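Long-range contacts in phosphodiesterase (Candida albicans, PDB 6CPU), which belongs to the HD-type phosphodiesterase family and folds into a largely helical chain that holds a zinc ion and a magnesium ion: residues Asn126-Val131 with Ile498-Thr503; Leu211-Gly216 with Val313-Thr318; Pro336-Gly341 with Thr402-Ser407; Ser473-Met478 with Arg516-Ile521. All coordinates share one frame; numbering follows the deposited sequence.

Contact 1 (Asn126-Val131 with Ile498-Thr503); sequences NRISRV and IDLDFT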
loop_
_atom_site.group_PDB
_atom_site.type_symbol
_atom_site.label_atom_id
_atom_site.label_comp_id
_atom_site.label_asym_id
_atom_site.label_seq_id
_atom_site.Cartn_x
_atom_site.Cartn_y
_atom_site.Cartn_z
ATOM N N ASN A 126 10.653 1.995 -19.220
ATOM C CA ASN A 126 11.560 1.227 -18.376
ATOM C C ASN A 126 11.393 1.541 -16.895
ATOM O O ASN A 126 11.256 2.705 -16.502
ATOM C CB ASN A 126 13.017 1.468 -18.813
ATOM C CG ASN A 126 14.023 0.790 -17.903
ATOM O OD1 ASN A 126 14.410 1.334 -16.875
ATOM N ND2 ASN A 126 14.477 -0.403 -18.299
ATOM N N ARG A 127 11.375 0.480 -16.091
ATOM C CA ARG A 127 11.171 0.545 -14.643
ATOM C C ARG A 127 12.150 1.461 -13.936
ATOM O O ARG A 127 11.775 2.213 -13.033
ATOM C CB ARG A 127 11.244 -0.874 -14.061
ATOM C CG ARG A 127 11.355 -0.997 -12.552
ATOM C CD ARG A 127 10.081 -0.620 -11.807
ATOM N NE ARG A 127 10.319 -0.593 -10.373
ATOM C CZ ARG A 127 9.467 -0.138 -9.455
ATOM N NH1 ARG A 127 8.265 0.321 -9.798
ATOM N NH2 ARG A 127 9.816 -0.152 -8.185
ATOM N N ILE A 128 13.412 1.420 -14.348
ATOM C CA ILE A 128 14.419 2.221 -13.682
ATOM C C ILE A 128 14.226 3.688 -14.036
ATOM O O ILE A 128 14.376 4.550 -13.172
ATOM C CB ILE A 128 15.858 1.741 -14.021
ATOM C CG1 ILE A 128 16.004 0.243 -13.706
ATOM C CG2 ILE A 128 16.890 2.552 -13.265
ATOM C CD1 ILE A 128 15.831 -0.164 -12.263
ATOM N N SER A 129 13.871 3.968 -15.287
ATOM C CA SER A 129 13.486 5.323 -15.703
ATOM C C SER A 129 12.298 5.837 -14.862
ATOM O O SER A 129 12.291 6.991 -14.413
ATOM C CB SER A 129 13.100 5.326 -17.177
ATOM O OG SER A 129 12.844 6.627 -17.677
ATOM N N ARG A 130 11.305 4.979 -14.684
ATOM C CA ARG A 130 10.079 5.358 -13.948
ATOM C C ARG A 130 10.370 5.755 -12.499
ATOM O O ARG A 130 9.857 6.766 -12.001
ATOM C CB ARG A 130 9.057 4.240 -13.975
ATOM C CG ARG A 130 8.365 4.044 -15.307
ATOM C CD ARG A 130 7.133 3.157 -15.200
ATOM N NE ARG A 130 7.393 1.792 -14.748
ATOM C CZ ARG A 130 7.810 0.788 -15.517
ATOM N NH1 ARG A 130 8.091 0.970 -16.803
ATOM N NH2 ARG A 130 7.972 -0.415 -14.966
ATOM N N VAL A 131 11.197 4.969 -11.819
ATOM C CA VAL A 131 11.549 5.244 -10.435
ATOM C C VAL A 131 12.338 6.557 -10.355
ATOM O O VAL A 131 12.128 7.350 -9.448
ATOM C CB VAL A 131 12.318 4.063 -9.789
ATOM C CG1 VAL A 131 12.769 4.419 -8.381
ATOM C CG2 VAL A 131 11.466 2.795 -9.781
ATOM N N ILE A 498 26.589 2.517 -15.689
ATOM C CA ILE A 498 25.940 1.550 -16.566
ATOM C C ILE A 498 25.035 2.261 -17.569
ATOM O O ILE A 498 24.413 3.289 -17.248
ATOM C CB ILE A 498 25.138 0.512 -15.755
ATOM C CG1 ILE A 498 24.726 -0.665 -16.641
ATOM C CG2 ILE A 498 23.910 1.150 -15.102
ATOM C CD1 ILE A 498 24.265 -1.870 -15.852
ATOM N N ASP A 499 24.983 1.731 -18.787
ATOM C CA ASP A 499 24.137 2.273 -19.831
ATOM C C ASP A 499 23.045 1.254 -20.154
ATOM O O ASP A 499 23.316 0.193 -20.730
ATOM C CB ASP A 499 24.959 2.625 -21.075
ATOM C CG ASP A 499 25.875 3.821 -20.854
ATOM O OD1 ASP A 499 25.369 4.938 -20.663
ATOM O OD2 ASP A 499 27.114 3.657 -20.886
ATOM N N LEU A 500 21.814 1.580 -19.747
ATOM C CA LEU A 500 20.670 0.697 -19.934
ATOM C C LEU A 500 19.925 1.006 -21.212
ATOM O O LEU A 500 19.952 2.134 -21.706
ATOM C CB LEU A 500 19.694 0.820 -18.752
ATOM C CG LEU A 500 20.104 0.257 -17.398
ATOM C CD1 LEU A 500 18.947 0.406 -16.422
ATOM C CD2 LEU A 500 20.522 -1.201 -17.490
ATOM N N ASP A 501 19.241 -0.008 -21.740
ATOM C CA ASP A 501 18.356 0.153 -22.874
ATOM C C ASP A 501 16.984 0.558 -22.333
ATOM O O ASP A 501 16.243 -0.286 -21.829
ATOM C CB ASP A 501 18.231 -1.159 -23.654
ATOM C CG ASP A 501 17.339 -1.039 -24.875
ATOM O OD1 ASP A 501 16.712 0.026 -25.087
ATOM O OD2 ASP A 501 17.249 -2.030 -25.640
ATOM N N PHE A 502 16.650 1.840 -22.437
ATOM C CA PHE A 502 15.402 2.330 -21.818
ATOM C C PHE A 502 14.157 2.073 -22.673
ATOM O O PHE A 502 13.034 2.396 -22.251
ATOM C CB PHE A 502 15.555 3.813 -21.435
ATOM C CG PHE A 502 16.548 4.035 -20.338
ATOM C CD1 PHE A 502 16.225 3.744 -19.025
ATOM C CD2 PHE A 502 17.829 4.496 -20.621
ATOM C CE1 PHE A 502 17.140 3.927 -18.010
ATOM C CE2 PHE A 502 18.746 4.688 -19.608
ATOM C CZ PHE A 502 18.404 4.403 -18.299
ATOM N N THR A 503 14.346 1.472 -23.854
ATOM C CA THR A 503 13.237 1.073 -24.713
ATOM C C THR A 503 12.628 -0.273 -24.310
ATOM O O THR A 503 11.647 -0.694 -24.912
ATOM C CB THR A 503 13.663 0.967 -26.202
ATOM O OG1 THR A 503 14.495 -0.186 -26.386
ATOM C CG2 THR A 503 14.399 2.204 -26.660
HETATM O O HOH W 1 12.066 4.205 -20.293
#

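Contact 2 (Leu211-Gly216 with Val313-Thr318); sequences LCYAVG and VHDKHT. Unlike the reference sequence in segment 313-318: Lys316 (reference Thr).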
loop_
_atom_site.group_PDB
_atom_site.type_symbol
_atom_site.label_atom_id
_atom_site.label_comp_id
_atom_site.label_asym_id
_atom_site.label_seq_id
_atom_site.Cartn_x
_atom_site.Cartn_y
_atom_site.Cartn_z
ATOM N N LEU A 211 -10.805 -16.500 0.709
ATOM C CA LEU A 211 -10.094 -15.323 1.206
ATOM C C LEU A 211 -10.308 -15.122 2.703
ATOM O O LEU A 211 -9.389 -14.691 3.402
ATOM C CB LEU A 211 -10.464 -14.073 0.390
ATOM C CG LEU A 211 -10.043 -14.154 -1.087
ATOM C CD1 LEU A 211 -10.456 -12.904 -1.862
ATOM C CD2 LEU A 211 -8.550 -14.426 -1.282
ATOM N N CYS A 212 -11.495 -15.470 3.209
ATOM C CA CYS A 212 -11.750 -15.450 4.648
ATOM C C CYS A 212 -10.735 -16.325 5.379
ATOM O O CYS A 212 -10.096 -15.872 6.326
ATOM C CB CYS A 212 -13.161 -15.935 4.960
ATOM S SG CYS A 212 -14.496 -14.852 4.433
ATOM N N TYR A 213 -10.578 -17.563 4.917
ATOM C CA TYR A 213 -9.618 -18.506 5.516
ATOM C C TYR A 213 -8.164 -18.110 5.300
ATOM O O TYR A 213 -7.345 -18.337 6.187
ATOM C CB TYR A 213 -9.850 -19.945 5.039
ATOM C CG TYR A 213 -11.053 -20.568 5.696
ATOM C CD1 TYR A 213 -12.311 -20.519 5.090
ATOM C CD2 TYR A 213 -10.947 -21.167 6.949
ATOM C CE1 TYR A 213 -13.423 -21.062 5.709
ATOM C CE2 TYR A 213 -12.051 -21.710 7.574
ATOM C CZ TYR A 213 -13.282 -21.666 6.949
ATOM O OH TYR A 213 -14.383 -22.210 7.578
ATOM N N ALA A 214 -7.833 -17.546 4.139
ATOM C CA ALA A 214 -6.486 -16.966 3.933
ATOM C C ALA A 214 -6.188 -15.890 4.987
ATOM O O ALA A 214 -5.156 -15.938 5.673
ATOM C CB ALA A 214 -6.343 -16.413 2.513
ATOM N N VAL A 215 -7.106 -14.938 5.152
ATOM C CA VAL A 215 -6.974 -13.924 6.196
ATOM C C VAL A 215 -6.811 -14.584 7.585
ATOM O O VAL A 215 -6.119 -14.066 8.462
ATOM C CB VAL A 215 -8.176 -12.961 6.172
ATOM C CG1 VAL A 215 -8.237 -12.102 7.417
ATOM C CG2 VAL A 215 -8.094 -12.067 4.934
ATOM N N GLY A 216 -7.447 -15.740 7.753
ATOM C CA GLY A 216 -7.342 -16.520 8.969
ATOM C C GLY A 216 -6.008 -17.168 9.285
ATOM O O GLY A 216 -5.768 -17.467 10.439
ATOM N N VAL A 313 -8.861 -23.523 2.161
ATOM C CA VAL A 313 -10.098 -23.977 2.782
ATOM C C VAL A 313 -11.238 -23.056 2.392
ATOM O O VAL A 313 -11.028 -21.859 2.195
ATOM C CB VAL A 313 -9.945 -23.951 4.312
ATOM C CG1 VAL A 313 -11.261 -24.257 5.024
ATOM C CG2 VAL A 313 -8.847 -24.906 4.725
ATOM N N HIS A 314 -12.441 -23.609 2.269
ATOM C CA HIS A 314 -13.639 -22.779 2.154
ATOM C C HIS A 314 -14.892 -23.454 2.690
ATOM O O HIS A 314 -14.918 -24.671 2.901
ATOM C CB HIS A 314 -13.849 -22.297 0.713
ATOM C CG HIS A 314 -14.467 -23.303 -0.205
ATOM N ND1 HIS A 314 -13.720 -24.124 -1.020
ATOM C CD2 HIS A 314 -15.765 -23.583 -0.477
ATOM C CE1 HIS A 314 -14.527 -24.878 -1.742
ATOM N NE2 HIS A 314 -15.772 -24.572 -1.429
ATOM N N ASP A 315 -15.913 -22.628 2.920
ATOM C CA ASP A 315 -17.225 -23.071 3.388
ATOM C C ASP A 315 -18.292 -22.127 2.807
ATOM O O ASP A 315 -18.066 -21.546 1.742
ATOM C CB ASP A 315 -17.248 -23.128 4.916
ATOM C CG ASP A 315 -16.993 -21.783 5.564
ATOM O OD1 ASP A 315 -17.048 -20.742 4.867
ATOM O OD2 ASP A 315 -16.734 -21.765 6.784
ATOM N N LYS A 316 -19.445 -21.974 3.469
ATOM C CA LYS A 316 -20.537 -21.165 2.897
ATOM C C LYS A 316 -20.483 -19.668 3.238
ATOM O O LYS A 316 -21.271 -18.897 2.709
ATOM C CB LYS A 316 -21.922 -21.737 3.270
ATOM C CG LYS A 316 -22.302 -21.672 4.748
ATOM C CD LYS A 316 -23.817 -21.797 4.920
ATOM C CE LYS A 316 -24.216 -22.291 6.303
ATOM N NZ LYS A 316 -23.730 -21.402 7.394
ATOM N N HIS A 317 -19.561 -19.258 4.105
ATOM C CA HIS A 317 -19.515 -17.866 4.561
ATOM C C HIS A 317 -18.614 -17.030 3.647
ATOM O O HIS A 317 -17.572 -17.514 3.218
ATOM C CB HIS A 317 -18.997 -17.799 5.989
ATOM C CG HIS A 317 -19.783 -18.629 6.952
ATOM N ND1 HIS A 317 -21.059 -18.294 7.346
ATOM C CD2 HIS A 317 -19.477 -19.775 7.601
ATOM C CE1 HIS A 317 -21.505 -19.199 8.198
ATOM N NE2 HIS A 317 -20.568 -20.111 8.364
ATOM N N THR A 318 -19.026 -15.798 3.347
ATOM C CA THR A 318 -18.212 -14.880 2.527
ATOM C C THR A 318 -17.613 -13.719 3.326
ATOM O O THR A 318 -16.862 -12.917 2.767
ATOM C CB THR A 318 -19.017 -14.289 1.346
ATOM O OG1 THR A 318 -20.192 -13.630 1.842
ATOM C CG2 THR A 318 -19.407 -15.386 0.371
#

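Contact 3 (Pro336-Gly341 with Thr402-Ser407); sequences PIQTLG and TIEEKS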
loop_
_atom_site.group_PDB
_atom_site.type_symbol
_atom_site.label_atom_id
_atom_site.label_comp_id
_atom_site.label_asym_id
_atom_site.label_seq_id
_atom_site.Cartn_x
_atom_site.Cartn_y
_atom_site.Cartn_z
ATOM N N PRO A 336 -11.566 -0.509 20.714
ATOM C CA PRO A 336 -12.025 -0.751 19.332
ATOM C C PRO A 336 -11.672 0.333 18.302
ATOM O O PRO A 336 -11.246 -0.011 17.196
ATOM C CB PRO A 336 -13.544 -0.871 19.484
ATOM C CG PRO A 336 -13.728 -1.400 20.876
ATOM C CD PRO A 336 -12.664 -0.714 21.686
ATOM N N ILE A 337 -11.845 1.610 18.641
ATOM C CA ILE A 337 -11.507 2.682 17.689
ATOM C C ILE A 337 -9.997 2.804 17.474
ATOM O O ILE A 337 -9.553 3.052 16.354
ATOM C CB ILE A 337 -12.152 4.043 18.043
ATOM C CG1 ILE A 337 -12.075 4.982 16.832
ATOM C CG2 ILE A 337 -11.503 4.678 19.268
ATOM C CD1 ILE A 337 -13.004 6.171 16.926
ATOM N N GLN A 338 -9.212 2.603 18.530
ATOM C CA GLN A 338 -7.756 2.565 18.423
ATOM C C GLN A 338 -7.283 1.366 17.605
ATOM O O GLN A 338 -6.288 1.448 16.880
ATOM C CB GLN A 338 -7.110 2.494 19.804
ATOM C CG GLN A 338 -7.339 3.726 20.659
ATOM C CD GLN A 338 -7.271 3.421 22.147
ATOM O OE1 GLN A 338 -6.719 2.397 22.563
ATOM N NE2 GLN A 338 -7.852 4.299 22.952
ATOM N N THR A 339 -7.979 0.242 17.752
ATOM C CA THR A 339 -7.695 -0.951 16.962
ATOM C C THR A 339 -7.950 -0.662 15.469
ATOM O O THR A 339 -7.139 -1.020 14.619
ATOM C CB THR A 339 -8.559 -2.145 17.435
ATOM O OG1 THR A 339 -8.250 -2.444 18.803
ATOM C CG2 THR A 339 -8.311 -3.373 16.589
ATOM N N LEU A 340 -9.073 -0.014 15.172
ATOM C CA LEU A 340 -9.406 0.388 13.796
ATOM C C LEU A 340 -8.362 1.368 13.252
ATOM O O LEU A 340 -7.910 1.230 12.117
ATOM C CB LEU A 340 -10.796 1.018 13.713
ATOM C CG LEU A 340 -11.256 1.496 12.325
ATOM C CD1 LEU A 340 -11.266 0.355 11.328
ATOM C CD2 LEU A 340 -12.629 2.155 12.382
ATOM N N GLY A 341 -7.971 2.338 14.077
ATOM C CA GLY A 341 -6.925 3.297 13.712
ATOM C C GLY A 341 -5.599 2.646 13.370
ATOM O O GLY A 341 -4.919 3.074 12.435
ATOM N N THR A 402 -11.785 10.948 18.107
ATOM C CA THR A 402 -10.737 10.956 19.115
ATOM C C THR A 402 -10.576 9.534 19.648
ATOM O O THR A 402 -11.485 8.715 19.500
ATOM C CB THR A 402 -11.072 11.958 20.242
ATOM O OG1 THR A 402 -12.380 11.684 20.759
ATOM C CG2 THR A 402 -11.050 13.379 19.704
ATOM N N ILE A 403 -9.423 9.230 20.235
ATOM C CA ILE A 403 -9.128 7.858 20.663
ATOM C C ILE A 403 -9.984 7.363 21.836
ATOM O O ILE A 403 -10.096 6.157 22.045
ATOM C CB ILE A 403 -7.637 7.645 21.008
ATOM C CG1 ILE A 403 -7.185 8.543 22.166
ATOM C CG2 ILE A 403 -6.760 7.869 19.781
ATOM C CD1 ILE A 403 -5.941 8.023 22.842
ATOM N N GLU A 404 -10.536 8.297 22.608
ATOM C CA GLU A 404 -11.531 8.007 23.648
ATOM C C GLU A 404 -12.398 9.240 23.827
ATOM O O GLU A 404 -12.006 10.333 23.421
ATOM C CB GLU A 404 -10.859 7.651 24.972
ATOM C CG GLU A 404 -10.096 6.342 24.929
ATOM C CD GLU A 404 -9.837 5.752 26.292
ATOM O OE1 GLU A 404 -9.617 6.522 27.256
ATOM O OE2 GLU A 404 -9.838 4.508 26.388
ATOM N N GLU A 405 -13.566 9.080 24.443
ATOM C CA GLU A 405 -14.467 10.218 24.657
ATOM C C GLU A 405 -13.784 11.370 25.404
ATOM O O GLU A 405 -14.053 12.533 25.117
ATOM C CB GLU A 405 -15.735 9.789 25.405
ATOM C CG GLU A 405 -16.671 8.923 24.577
ATOM C CD GLU A 405 -18.063 8.805 25.178
ATOM O OE1 GLU A 405 -18.196 8.849 26.422
ATOM O OE2 GLU A 405 -19.031 8.663 24.398
ATOM N N LYS A 406 -12.898 11.037 26.344
ATOM C CA LYS A 406 -12.218 12.034 27.175
ATOM C C LYS A 406 -11.042 12.716 26.459
ATOM O O LYS A 406 -10.815 13.915 26.626
ATOM C CB LYS A 406 -11.707 11.377 28.461
ATOM C CG LYS A 406 -11.411 12.367 29.579
ATOM C CD LYS A 406 -10.403 11.821 30.581
ATOM C CE LYS A 406 -10.034 12.880 31.612
ATOM N NZ LYS A 406 -8.809 12.517 32.375
ATOM N N SER A 407 -10.302 11.940 25.670
ATOM C CA SER A 407 -9.069 12.407 25.042
ATOM C C SER A 407 -9.317 13.403 23.915
ATOM O O SER A 407 -10.360 13.383 23.269
ATOM C CB SER A 407 -8.279 11.212 24.500
ATOM O OG SER A 407 -7.064 11.625 23.910
#

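Contact 4 (Ser473-Met478 with Arg516-Ile521); sequences SAQWAM and REILEI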
loop_
_atom_site.group_PDB
_atom_site.type_symbol
_atom_site.label_atom_id
_atom_site.label_comp_id
_atom_site.label_asym_id
_atom_site.label_seq_id
_atom_site.Cartn_x
_atom_site.Cartn_y
_atom_site.Cartn_z
ATOM N N SER A 473 8.110 -16.806 4.294
ATOM C CA SER A 473 9.177 -15.881 4.667
ATOM C C SER A 473 10.207 -15.798 3.565
ATOM O O SER A 473 10.699 -14.715 3.254
ATOM C CB SER A 473 9.819 -16.307 5.992
ATOM O OG SER A 473 10.737 -15.336 6.477
ATOM N N ALA A 474 10.516 -16.938 2.951
ATOM C CA ALA A 474 11.476 -16.989 1.854
ATOM C C ALA A 474 10.965 -16.300 0.593
ATOM O O ALA A 474 11.742 -15.679 -0.123
ATOM C CB ALA A 474 11.839 -18.432 1.529
ATOM N N GLN A 475 9.674 -16.439 0.305
ATOM C CA GLN A 475 9.077 -15.781 -0.870
ATOM C C GLN A 475 9.234 -14.264 -0.757
ATOM O O GLN A 475 9.589 -13.605 -1.721
ATOM C CB GLN A 475 7.592 -16.134 -0.993
ATOM C CG GLN A 475 7.323 -17.564 -1.435
ATOM C CD GLN A 475 5.845 -17.875 -1.524
ATOM O OE1 GLN A 475 5.056 -17.456 -0.674
ATOM N NE2 GLN A 475 5.465 -18.628 -2.538
ATOM N N TRP A 476 8.972 -13.733 0.431
ATOM C CA TRP A 476 9.157 -12.303 0.711
ATOM C C TRP A 476 10.618 -11.879 0.554
ATOM O O TRP A 476 10.905 -10.833 -0.006
ATOM C CB TRP A 476 8.677 -11.961 2.121
ATOM C CG TRP A 476 7.193 -11.833 2.241
ATOM C CD1 TRP A 476 6.340 -12.642 2.945
ATOM C CD2 TRP A 476 6.381 -10.827 1.639
ATOM N NE1 TRP A 476 5.046 -12.195 2.816
ATOM C CE2 TRP A 476 5.043 -11.085 2.018
ATOM C CE3 TRP A 476 6.652 -9.734 0.811
ATOM C CZ2 TRP A 476 3.981 -10.286 1.594
ATOM C CZ3 TRP A 476 5.589 -8.937 0.394
ATOM C CH2 TRP A 476 4.275 -9.226 0.778
ATOM N N ALA A 477 11.543 -12.703 1.051
ATOM C CA ALA A 477 12.969 -12.411 0.932
ATOM C C ALA A 477 13.389 -12.256 -0.517
ATOM O O ALA A 477 14.220 -11.411 -0.854
ATOM C CB ALA A 477 13.797 -13.504 1.604
ATOM N N MET A 478 12.820 -13.088 -1.378
ATOM C CA MET A 478 13.079 -13.018 -2.796
ATOM C C MET A 478 12.610 -11.705 -3.439
ATOM O O MET A 478 13.346 -11.090 -4.212
ATOM C CB MET A 478 12.388 -14.190 -3.490
ATOM C CG MET A 478 12.444 -14.132 -4.996
ATOM S SD MET A 478 12.147 -15.760 -5.698
ATOM C CE MET A 478 12.208 -15.369 -7.436
ATOM N N ARG A 516 12.389 -24.981 -2.063
ATOM C CA ARG A 516 13.463 -25.600 -2.838
ATOM C C ARG A 516 13.827 -24.776 -4.076
ATOM O O ARG A 516 15.000 -24.446 -4.279
ATOM C CB ARG A 516 13.060 -27.023 -3.254
ATOM C CG ARG A 516 14.193 -27.870 -3.808
ATOM C CD ARG A 516 13.703 -29.263 -4.176
ATOM N NE ARG A 516 14.789 -30.120 -4.654
ATOM C CZ ARG A 516 14.630 -31.344 -5.159
ATOM N NH1 ARG A 516 13.419 -31.885 -5.268
ATOM N NH2 ARG A 516 15.693 -32.031 -5.564
ATOM N N GLU A 517 12.832 -24.436 -4.893
ATOM C CA GLU A 517 13.101 -23.710 -6.143
ATOM C C GLU A 517 13.564 -22.275 -5.884
ATOM O O GLU A 517 14.320 -21.714 -6.681
ATOM C CB GLU A 517 11.884 -23.705 -7.074
ATOM C CG GLU A 517 12.258 -23.500 -8.540
ATOM C CD GLU A 517 11.109 -22.999 -9.401
ATOM O OE1 GLU A 517 9.942 -23.348 -9.114
ATOM O OE2 GLU A 517 11.382 -22.260 -10.376
ATOM N N ILE A 518 13.112 -21.693 -4.773
ATOM C CA ILE A 518 13.541 -20.353 -4.370
ATOM C C ILE A 518 15.047 -20.341 -4.094
ATOM O O ILE A 518 15.767 -19.457 -4.567
ATOM C CB ILE A 518 12.787 -19.858 -3.108
ATOM C CG1 ILE A 518 11.297 -19.654 -3.413
ATOM C CG2 ILE A 518 13.397 -18.557 -2.592
ATOM C CD1 ILE A 518 10.449 -19.394 -2.185
ATOM N N LEU A 519 15.517 -21.334 -3.341
ATOM C CA LEU A 519 16.928 -21.406 -2.960
ATOM C C LEU A 519 17.851 -21.680 -4.149
ATOM O O LEU A 519 19.016 -21.299 -4.121
ATOM C CB LEU A 519 17.146 -22.455 -1.868
ATOM C CG LEU A 519 16.361 -22.251 -0.566
ATOM C CD1 LEU A 519 16.522 -23.457 0.348
ATOM C CD2 LEU A 519 16.774 -20.977 0.153
ATOM N N GLU A 520 17.340 -22.325 -5.191
ATOM C CA GLU A 520 18.147 -22.558 -6.386
ATOM C C GLU A 520 18.199 -21.333 -7.297
ATOM O O GLU A 520 19.212 -21.102 -7.958
ATOM C CB GLU A 520 17.652 -23.782 -7.160
ATOM C CG GLU A 520 18.650 -24.276 -8.206
ATOM C CD GLU A 520 18.945 -25.764 -8.098
ATOM O OE1 GLU A 520 17.985 -26.557 -7.984
ATOM O OE2 GLU A 520 20.139 -26.142 -8.129
ATOM N N ILE A 521 17.115 -20.553 -7.334
ATOM C CA ILE A 521 17.059 -19.334 -8.155
ATOM C C ILE A 521 17.990 -18.256 -7.596
ATOM O O ILE A 521 18.656 -17.549 -8.352
ATOM C CB ILE A 521 15.611 -18.795 -8.290
ATOM C CG1 ILE A 521 14.765 -19.746 -9.149
ATOM C CG2 ILE A 521 15.596 -17.392 -8.896
ATOM C CD1 ILE A 521 15.086 -19.730 -10.633
#

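Contact 1 (Asn126-Val131 with Ile498-Thr503)
Asn126 OD1, which lies against the ring of Phe502, takes two backbone N-H groups from the start of its own helix. Ser129 N reaches Asn126 OD1 at 3.1 Å, in the carbonyl plane and on a lone pair. Ile128 N is nearer to Asn126 OD1 at 2.7 Å, but that bond is bent and weak. The side chain gets there because CG stands anti to the backbone N (chi1 175°), which folds the amide back over the first turn. The other end of the amide is held too, ND2 donating to Lys504 O, so its flip is fixed.

Across the contact the same amide meets Phe502 with its plane nearly perpendicular to the ring, 83° apart, and Asn126 OD1 lies 3.7 Å from Phe502 CD1. Ser129 CB approaches Phe502 CD1 as well, at 4.0 Å. On the loop side, Leu500 CB rests above one face of the phenyl ring, offset to the rim, while Leu500 CD1 packs against Ile128 CG1 at 4.0 Å, the two side chains crossing at about a right angle. No direct hydrogen bond joins the segments; instead one water accepts from Asn126 N and donates to Phe502 O, at 2.8 Å each. Within the loop, Asp501 OD1 takes both Thr503 N and Thr503 OG1 from the same face of its carboxylate. The N-H bond closes an Asx turn with Phe502 at its middle. Asn126 is the N-cap of helix 127-135, at the point where the loop following helix 470-495 packs against it.

Contact 2 (Leu211-Gly216 with Val313-Thr318)
Tyr213 carries this contact, and each part of it meets something different. Tyr213 CB lies 3.6 Å from Val313 O. With CG anti to the carbonyl carbon (chi1 -75°), the ring leaves helix 205-216 along the loop, and Tyr213 CD1 keeps close to the same carbonyl, 3.4 Å from Val313 O. Over one face sits a methyl: Val313 CG1 is 3.5 Å from the centroid of the Tyr213 ring and only 6° off the normal, a well-centred CH-pi contact. Further out, Asp315 CG comes up at the ring edge, in plane, 3.6 Å from Tyr213 CE1.

At the tip Tyr213 OH donates to Asp315 OD2 at 2.5 Å, a short bond that reaches the oxygen from well above the carboxylate plane. Here a surface loop of this largely helical protein, between helices 276-292 and 336-348, lies across the C-terminal part of helix 205-216. Within that loop Asp315 makes an Asx turn, Asp315 OD1 accepting from His317 N at 3.0 Å, so one carboxylate shapes the turn with one oxygen and takes the tyrosine with the other. Asp315 N in turn donates to Ser209 OG, a second tie to the same helix.

One residue earlier on the helix, Cys212 SG lies 3.5 Å from Thr318 O, while that oxygen accepts its hydrogen bond from Tyr232 OH on helix 227-242.

Contact 3 (Pro336-Gly341 with Thr402-Ser407)
Gln338, Ile403 and Ile337 bury most of the surface here, and both helix residues, Gln338 and Ile337, meet the backbone carbonyl of Ile403. Gln338 runs out from the helix with CG beside the backbone N (chi1 -65°) and an extended chain beyond. Gln338 NE2 donates to Ile403 O at 3.1 Å. The bond is moderately bent, with an angle of 148° at the hydrogen, and the donor stands above the carbonyl plane, not on a lone pair. Asn335 ND2 also donates to this oxygen, so the carbonyl is held by two side-chain amides.

Ile403 lies obliquely across the glutamine: Ile403 CB is 3.9 Å from Gln338 CG, so the aliphatic stem is packed as well as the amide. Beyond it the stem of Glu404 passes the amide, with Glu404 CG 3.6 Å from Gln338 NE2; nothing more than packing is involved.

Ile337, one residue earlier on the helix, meets the loop backbone with both branches. Ile337 CG2 presses on the same carbonyl, Ile403 O, at 3.4 Å, and Ile337 CD1 reaches Thr402 O at 3.9 Å. Within the loop, Thr402 OG1 donates to Glu404 O at 3.0 Å.

Around this, the first turn of helix 336-348 abuts the loop joining helices 396-400 and 411-421; Ile337 and Ile403 both reach Ile411 of the latter helix, while Gln338 and Glu404 touch His446 at the start of helix 446-462.

Contact 4 (Ser473-Met478 with Arg516-Ile521)
Apolar packing makes this contact, and Ile518 is its centre. Its CG1 branch, set opposite its own C=O carbon about the first bond (chi1 -66°), carries Ile518 CD1 across to the neighbouring helix, where the methyl lies 4.1 Å from Ala474 CB and 3.7 Å from Gln475 CG. The isoleucine and glutamine side chains cross at about a right angle, so the methyl meets the flank of the glutamine stem. The other branch, Ile518 CG2, rests 4.1 Å from Ala474 O and 4.4 Å from Met478 SD.

Met478 is extended and reaches toward the other helix: the thioether sulfur faces Ile518, and Met478 CE goes on to Ile521 CG2 at 4.2 Å, one turn further along. Ala474 and Met478 on one helix, Ile518 and Ile521 on the other, thus mesh at the usual spacing of a turn.

Helix against helix, the two segments run in nearly the same direction, 28° apart, with their axes 10.2 Å from each other at closest approach.

As for polar groups, no hydrogen bond passes between the segments. The amide of Gln475 has its partner outside them, NE2 donating to Pro512 O in the loop just before helix 515-521. Ile525 of helix 525-547 touches Ile518 too. What meets is mostly methyls, a thioether and an aliphatic stem, with some backbone of Ala474 and Gln475, so the short helix is probably held on the long one largely by shape fit and the hydrophobic effect.

Overall arrangement
Contact 4 is the buried one and chiefly apolar, helix on helix; contact 2 lies at the surface, and contacts 1 and 3 are partly buried. In those three a loop lies on a helix. Contacts 2 and 3 each have a direct hydrogen bond across them, from a phenol to a carboxylate in one and from a glutamine amide to a backbone carbonyl in the other, while contact 1 combines side-chain packing with one bridging water. Contacts 1 and 4 interlock along the chain: 498-503 lies in the loop between the two helices of contact 4, and their centres are about 26 Å apart. Contacts 2 and 3 both lie across the chain's centre from contact 1.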